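Local coordinates for protein beta-1,4-mannanase (Cellulomonas fimi, PDB 2BVY) that probably hydrolyses internal beta-1,4 linkages of mannan, through the family 26 glycoside hydrolase barrel that this fragment carries together with an immunoglobulin-like domain, at residues S122-S127 and S179-G184; E115-G120 and G128-A133. One frame throughout, in Å; residues are numbered along the deposited sequence.

Interaction 1 (S122-S127 and S179-G184); sequences SFYDTS and SWFWWG
Phe123 and Trp182 join two irregular loops through a single, weak backbone hydrogen bond, Trp182 N to Phe123 O at 3.4 Å. The same carbonyl receives a CA-H...O contact from Phe181, and type I turns, Ser122 to Asp125 and Phe181 to Gly184, bend the two backbones. With so little backbone pairing, much of this contact is made by aromatic side chains. Phe123 and Phe181 lie side by side and point the same way, CD2 of Phe123 3.6 Å from CE1 of Phe181, with ring planes at 69°. Tyr124 runs near parallel to Phe181 but slid aside, barely overlapping it; its CE1 is 3.8 Å from Phe181 CE1, while the Trp180 carbonyl oxygen meets its edge. With CG between backbone N and carbonyl carbon (chi1 58°), the Trp182 side chain lies beside the 122-127 backbone, with CB of Trp182 3.4 Å from Asp125 O, and the indole NE1 bonds to Val114 O. Methyl CG2 of Thr126 rests 3.6 Å from Ser179 O. Trp180 NE1 also bonds to Glu175, the predicted proton donor, which places the 179-184 loop beside the probable active site. The loops follow barrel strands 107-111 and 168-171, a parallel pair, and lead into helices 130-134 and 190-207.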
loop_
_atom_site.group_PDB
_atom_site.type_symbol
_atom_site.label_atom_id
_atom_site.label_comp_id
_atom_site.label_asym_id
_atom_site.label_seq_id
_atom_site.Cartn_x
_atom_site.Cartn_y
_atom_site.Cartn_z
ATOM N N SER A 122 -18.883 2.904 -4.883
ATOM C CA SER A 122 -17.576 3.337 -4.391
ATOM C C SER A 122 -16.824 2.234 -3.655
ATOM O O SER A 122 -17.277 1.095 -3.586
ATOM C CB SER A 122 -17.742 4.521 -3.443
ATOM O OG SER A 122 -18.386 4.095 -2.255
ATOM N N PHE A 123 -15.671 2.592 -3.097
ATOM C CA PHE A 123 -14.852 1.648 -2.349
ATOM C C PHE A 123 -15.580 1.195 -1.084
ATOM O O PHE A 123 -15.279 0.139 -0.537
ATOM C CB PHE A 123 -13.517 2.291 -1.973
ATOM C CG PHE A 123 -13.650 3.678 -1.418
ATOM C CD1 PHE A 123 -13.678 4.779 -2.267
ATOM C CD2 PHE A 123 -13.783 3.880 -0.049
ATOM C CE1 PHE A 123 -13.837 6.061 -1.768
ATOM C CE2 PHE A 123 -13.942 5.158 0.466
ATOM C CZ PHE A 123 -13.971 6.255 -0.395
ATOM N N TYR A 124 -16.535 2.001 -0.628
ATOM C CA TYR A 124 -17.318 1.678 0.567
ATOM C C TYR A 124 -18.448 0.699 0.271
ATOM O O TYR A 124 -19.009 0.104 1.191
ATOM C CB TYR A 124 -17.924 2.941 1.185
ATOM C CG TYR A 124 -16.977 3.757 2.024
ATOM C CD1 TYR A 124 -16.103 3.146 2.929
ATOM C CD2 TYR A 124 -16.993 5.150 1.963
ATOM C CE1 TYR A 124 -15.269 3.906 3.753
ATOM C CE2 TYR A 124 -16.168 5.918 2.781
ATOM C CZ TYR A 124 -15.309 5.293 3.674
ATOM O OH TYR A 124 -14.491 6.060 4.478
ATOM N N ASP A 125 -18.807 0.550 -1.004
ATOM C CA ASP A 125 -19.863 -0.389 -1.365
ATOM C C ASP A 125 -19.271 -1.785 -1.240
ATOM O O ASP A 125 -18.427 -2.185 -2.044
ATOM C CB ASP A 125 -20.329 -0.155 -2.802
ATOM C CG ASP A 125 -21.466 -1.077 -3.199
ATOM O OD1 ASP A 125 -21.796 -1.988 -2.414
ATOM O OD2 ASP A 125 -22.031 -0.896 -4.293
ATOM N N THR A 126 -19.709 -2.529 -0.232
ATOM C CA THR A 126 -19.175 -3.861 -0.019
ATOM C C THR A 126 -19.991 -4.988 -0.633
ATOM O O THR A 126 -19.634 -6.156 -0.493
ATOM C CB THR A 126 -18.973 -4.139 1.482
ATOM O OG1 THR A 126 -20.223 -4.022 2.171
ATOM C CG2 THR A 126 -17.978 -3.148 2.070
ATOM N N SER A 127 -21.085 -4.656 -1.312
ATOM C CA SER A 127 -21.888 -5.699 -1.949
ATOM C C SER A 127 -21.200 -6.072 -3.259
ATOM O O SER A 127 -20.212 -5.451 -3.641
ATOM C CB SER A 127 -23.305 -5.191 -2.244
ATOM O OG SER A 127 -23.299 -4.196 -3.256
ATOM N N SER A 179 -13.782 -4.725 7.446
ATOM C CA SER A 179 -14.685 -4.958 6.323
ATOM C C SER A 179 -15.434 -3.740 5.789
ATOM O O SER A 179 -16.533 -3.887 5.263
ATOM C CB SER A 179 -15.704 -6.041 6.692
ATOM O OG SER A 179 -15.069 -7.287 6.932
ATOM N N TRP A 180 -14.863 -2.547 5.915
ATOM C CA TRP A 180 -15.527 -1.356 5.392
ATOM C C TRP A 180 -15.213 -1.134 3.911
ATOM O O TRP A 180 -15.843 -0.306 3.256
ATOM C CB TRP A 180 -15.163 -0.111 6.218
ATOM C CG TRP A 180 -13.752 -0.051 6.653
ATOM C CD1 TRP A 180 -12.690 0.440 5.947
ATOM C CD2 TRP A 180 -13.222 -0.545 7.884
ATOM N NE1 TRP A 180 -11.527 0.277 6.661
ATOM C CE2 TRP A 180 -11.825 -0.326 7.855
ATOM C CE3 TRP A 180 -13.791 -1.155 9.012
ATOM C CZ2 TRP A 180 -10.982 -0.699 8.918
ATOM C CZ3 TRP A 180 -12.955 -1.525 10.071
ATOM C CH2 TRP A 180 -11.565 -1.295 10.013
ATOM N N PHE A 181 -14.234 -1.875 3.389
ATOM C CA PHE A 181 -13.868 -1.791 1.974
ATOM C C PHE A 181 -14.256 -3.124 1.334
ATOM O O PHE A 181 -14.246 -4.162 2.006
ATOM C CB PHE A 181 -12.357 -1.566 1.798
ATOM C CG PHE A 181 -11.864 -0.243 2.325
ATOM C CD1 PHE A 181 -12.620 0.917 2.168
ATOM C CD2 PHE A 181 -10.611 -0.150 2.923
ATOM C CE1 PHE A 181 -12.136 2.147 2.598
ATOM C CE2 PHE A 181 -10.113 1.082 3.358
ATOM C CZ PHE A 181 -10.873 2.229 3.195
ATOM N N TRP A 182 -14.582 -3.121 0.043
ATOM C CA TRP A 182 -14.982 -4.378 -0.574
ATOM C C TRP A 182 -13.869 -5.416 -0.669
ATOM O O TRP A 182 -14.134 -6.572 -0.978
ATOM C CB TRP A 182 -15.641 -4.152 -1.941
ATOM C CG TRP A 182 -14.823 -3.424 -2.966
ATOM C CD1 TRP A 182 -14.955 -2.122 -3.339
ATOM C CD2 TRP A 182 -13.799 -3.981 -3.799
ATOM N NE1 TRP A 182 -14.083 -1.829 -4.364
ATOM C CE2 TRP A 182 -13.361 -2.954 -4.665
ATOM C CE3 TRP A 182 -13.213 -5.250 -3.900
ATOM C CZ2 TRP A 182 -12.362 -3.153 -5.625
ATOM C CZ3 TRP A 182 -12.217 -5.456 -4.856
ATOM C CH2 TRP A 182 -11.802 -4.407 -5.708
ATOM N N TRP A 183 -12.624 -5.025 -0.393
ATOM C CA TRP A 183 -11.532 -5.998 -0.414
ATOM C C TRP A 183 -11.207 -6.421 1.021
ATOM O O TRP A 183 -10.137 -6.984 1.294
ATOM C CB TRP A 183 -10.286 -5.411 -1.094
ATOM C CG TRP A 183 -9.803 -4.106 -0.509
ATOM C CD1 TRP A 183 -8.951 -3.943 0.553
ATOM C CD2 TRP A 183 -10.137 -2.790 -0.963
ATOM N NE1 TRP A 183 -8.736 -2.603 0.781
ATOM C CE2 TRP A 183 -9.447 -1.873 -0.134
ATOM C CE3 TRP A 183 -10.953 -2.295 -1.993
ATOM C CZ2 TRP A 183 -9.547 -0.484 -0.299
ATOM C CZ3 TRP A 183 -11.056 -0.915 -2.159
ATOM C CH2 TRP A 183 -10.351 -0.023 -1.310
ATOM N N GLY A 184 -12.156 -6.152 1.921
ATOM C CA GLY A 184 -12.017 -6.475 3.331
ATOM C C GLY A 184 -12.155 -7.936 3.722
ATOM O O GLY A 184 -12.519 -8.794 2.910
#

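Interaction 2 (E115-G120 and G128-A133); sequences ENFVTG and GDTLRA
Asn116 and Thr130 meet through a short hydrogen bond, with Thr130 OG1 as the donor and Asn116 OD1 as the acceptor, 2.6 Å apart. The donor stands above the amide plane, 41° out of it, and the backbone N of Thr119 reaches the same oxygen from the opposite face at 3.1 Å, forming an Asx motif. A weak bond from Val118 N adds to this grip. Beside the polar pair, Val118 slides past Thr130 in the opposite direction: its CB is 3.6 Å from Thr130 OG1, and CG2 packs on Ala133 CB at 3.8 Å. Its other methyl, CG1, swung anti to the backbone N (chi1 172°), lies against Gly128, which has a positive phi and also packs close to Thr119 CG2. Further out, Asn116 ND2 bonds to the carbonyl oxygens of Asp125 and Ser127, fixing the rotation of the amide. Without the amide, as with an alanine here, the Thr130 hydroxyl and Thr119 N would probably lose their shared acceptor, and those two carbonyls this donor. A side-chain amide thus ties a loop following a barrel strand to the first turn of helix 130-134, within the TIM-barrel fold of family 26.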
loop_
_atom_site.group_PDB
_atom_site.type_symbol
_atom_site.label_atom_id
_atom_site.label_comp_id
_atom_site.label_asym_id
_atom_site.label_seq_id
_atom_site.Cartn_x
_atom_site.Cartn_y
_atom_site.Cartn_z
ATOM N N GLU A 115 -12.785 1.726 -7.032
ATOM C CA GLU A 115 -14.225 1.702 -7.264
ATOM C C GLU A 115 -14.707 0.254 -7.255
ATOM O O GLU A 115 -13.949 -0.660 -7.596
ATOM C CB GLU A 115 -14.524 2.306 -8.630
ATOM C CG GLU A 115 -13.759 1.611 -9.753
ATOM C CD GLU A 115 -13.960 2.281 -11.102
ATOM O OE1 GLU A 115 -15.129 2.383 -11.541
ATOM O OE2 GLU A 115 -12.955 2.703 -11.721
ATOM N N ASN A 116 -15.957 0.043 -6.862
ATOM C CA ASN A 116 -16.516 -1.304 -6.861
ATOM C C ASN A 116 -16.872 -1.628 -8.324
ATOM O O ASN A 116 -17.880 -1.146 -8.848
ATOM C CB ASN A 116 -17.773 -1.370 -5.987
ATOM C CG ASN A 116 -18.291 -2.790 -5.825
ATOM O OD1 ASN A 116 -18.397 -3.533 -6.800
ATOM N ND2 ASN A 116 -18.617 -3.172 -4.588
ATOM N N PHE A 117 -16.032 -2.429 -8.976
ATOM C CA PHE A 117 -16.226 -2.801 -10.380
ATOM C C PHE A 117 -17.556 -3.472 -10.706
ATOM O O PHE A 117 -18.101 -3.289 -11.788
ATOM C CB PHE A 117 -15.097 -3.722 -10.824
ATOM C CG PHE A 117 -13.740 -3.098 -10.728
ATOM C CD1 PHE A 117 -13.368 -2.077 -11.598
ATOM C CD2 PHE A 117 -12.835 -3.522 -9.757
ATOM C CE1 PHE A 117 -12.116 -1.490 -11.502
ATOM C CE2 PHE A 117 -11.582 -2.944 -9.651
ATOM C CZ PHE A 117 -11.220 -1.927 -10.525
ATOM N N VAL A 118 -18.074 -4.254 -9.771
ATOM C CA VAL A 118 -19.322 -4.962 -9.988
ATOM C C VAL A 118 -20.582 -4.101 -9.889
ATOM O O VAL A 118 -21.452 -4.164 -10.758
ATOM C CB VAL A 118 -19.448 -6.139 -8.998
ATOM C CG1 VAL A 118 -20.840 -6.757 -9.079
ATOM C CG2 VAL A 118 -18.387 -7.180 -9.309
ATOM N N THR A 119 -20.676 -3.293 -8.842
ATOM C CA THR A 119 -21.857 -2.474 -8.631
ATOM C C THR A 119 -21.765 -1.067 -9.192
ATOM O O THR A 119 -22.779 -0.381 -9.312
ATOM C CB THR A 119 -22.165 -2.348 -7.138
ATOM O OG1 THR A 119 -21.175 -1.511 -6.524
ATOM C CG2 THR A 119 -22.153 -3.715 -6.478
ATOM N N GLY A 120 -20.563 -0.629 -9.537
ATOM C CA GLY A 120 -20.412 0.719 -10.042
ATOM C C GLY A 120 -20.396 1.658 -8.849
ATOM O O GLY A 120 -20.330 2.881 -8.999
ATOM N N GLY A 128 -21.713 -7.089 -3.939
ATOM C CA GLY A 128 -21.135 -7.478 -5.216
ATOM C C GLY A 128 -20.106 -8.594 -5.228
ATOM O O GLY A 128 -19.804 -9.130 -6.300
ATOM N N ASP A 129 -19.553 -8.943 -4.066
ATOM C CA ASP A 129 -18.551 -10.007 -3.999
ATOM C C ASP A 129 -17.426 -9.654 -4.973
ATOM O O ASP A 129 -16.839 -10.514 -5.628
ATOM C CB ASP A 129 -19.211 -11.337 -4.377
ATOM C CG ASP A 129 -18.338 -12.532 -4.079
ATOM O OD1 ASP A 129 -17.648 -12.536 -3.035
ATOM O OD2 ASP A 129 -18.359 -13.481 -4.887
ATOM N N THR A 130 -17.141 -8.359 -5.036
ATOM C CA THR A 130 -16.137 -7.772 -5.918
ATOM C C THR A 130 -14.694 -8.258 -5.769
ATOM O O THR A 130 -13.952 -8.281 -6.749
ATOM C CB THR A 130 -16.179 -6.243 -5.766
ATOM O OG1 THR A 130 -17.524 -5.801 -5.990
ATOM C CG2 THR A 130 -15.241 -5.555 -6.761
ATOM N N LEU A 131 -14.287 -8.637 -4.561
ATOM C CA LEU A 131 -12.923 -9.116 -4.359
ATOM C C LEU A 131 -12.707 -10.417 -5.128
ATOM O O LEU A 131 -11.698 -10.584 -5.818
ATOM C CB LEU A 131 -12.641 -9.349 -2.870
ATOM C CG LEU A 131 -11.175 -9.455 -2.419
ATOM C CD1 LEU A 131 -11.123 -9.604 -0.904
ATOM C CD2 LEU A 131 -10.496 -10.631 -3.078
ATOM N N ARG A 132 -13.650 -11.342 -5.007
ATOM C CA ARG A 132 -13.530 -12.619 -5.708
ATOM C C ARG A 132 -13.769 -12.440 -7.211
ATOM O O ARG A 132 -13.175 -13.137 -8.024
ATOM C CB ARG A 132 -14.512 -13.647 -5.124
ATOM C CG ARG A 132 -14.354 -13.855 -3.606
ATOM C CD ARG A 132 -15.043 -15.131 -3.123
ATOM N NE ARG A 132 -14.830 -15.367 -1.695
ATOM C CZ ARG A 132 -15.568 -14.840 -0.720
ATOM N NH1 ARG A 132 -16.585 -14.036 -1.004
ATOM N NH2 ARG A 132 -15.286 -15.118 0.544
ATOM N N ALA A 133 -14.624 -11.490 -7.572
ATOM C CA ALA A 133 -14.921 -11.226 -8.978
ATOM C C ALA A 133 -13.704 -10.629 -9.677
ATOM O O ALA A 133 -13.540 -10.756 -10.890
ATOM C CB ALA A 133 -16.103 -10.257 -9.087
#

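In the fold
Both interactions involve the long connection that runs from strand 107-111 into helix 130-134, and their segments alternate along the chain. Interaction 1 joins this connection to the loop after the next barrel strand, 168-171, whereas interaction 2 folds the connection back on itself. Each is partly buried: the aromatic contact has Phe181, Trp182 and Trp183 inside and Tyr124 and Trp180 exposed, while the polar one buries Asn116 and Thr130. Their centres lie about 9 Å apart, and Asp125 bridges them, its OD2 2.5 Å from Thr119 OG1 in a probable hydrogen bond. Rings thus predominate near the predicted catalytic residues, and an amide-centred bond network farther away.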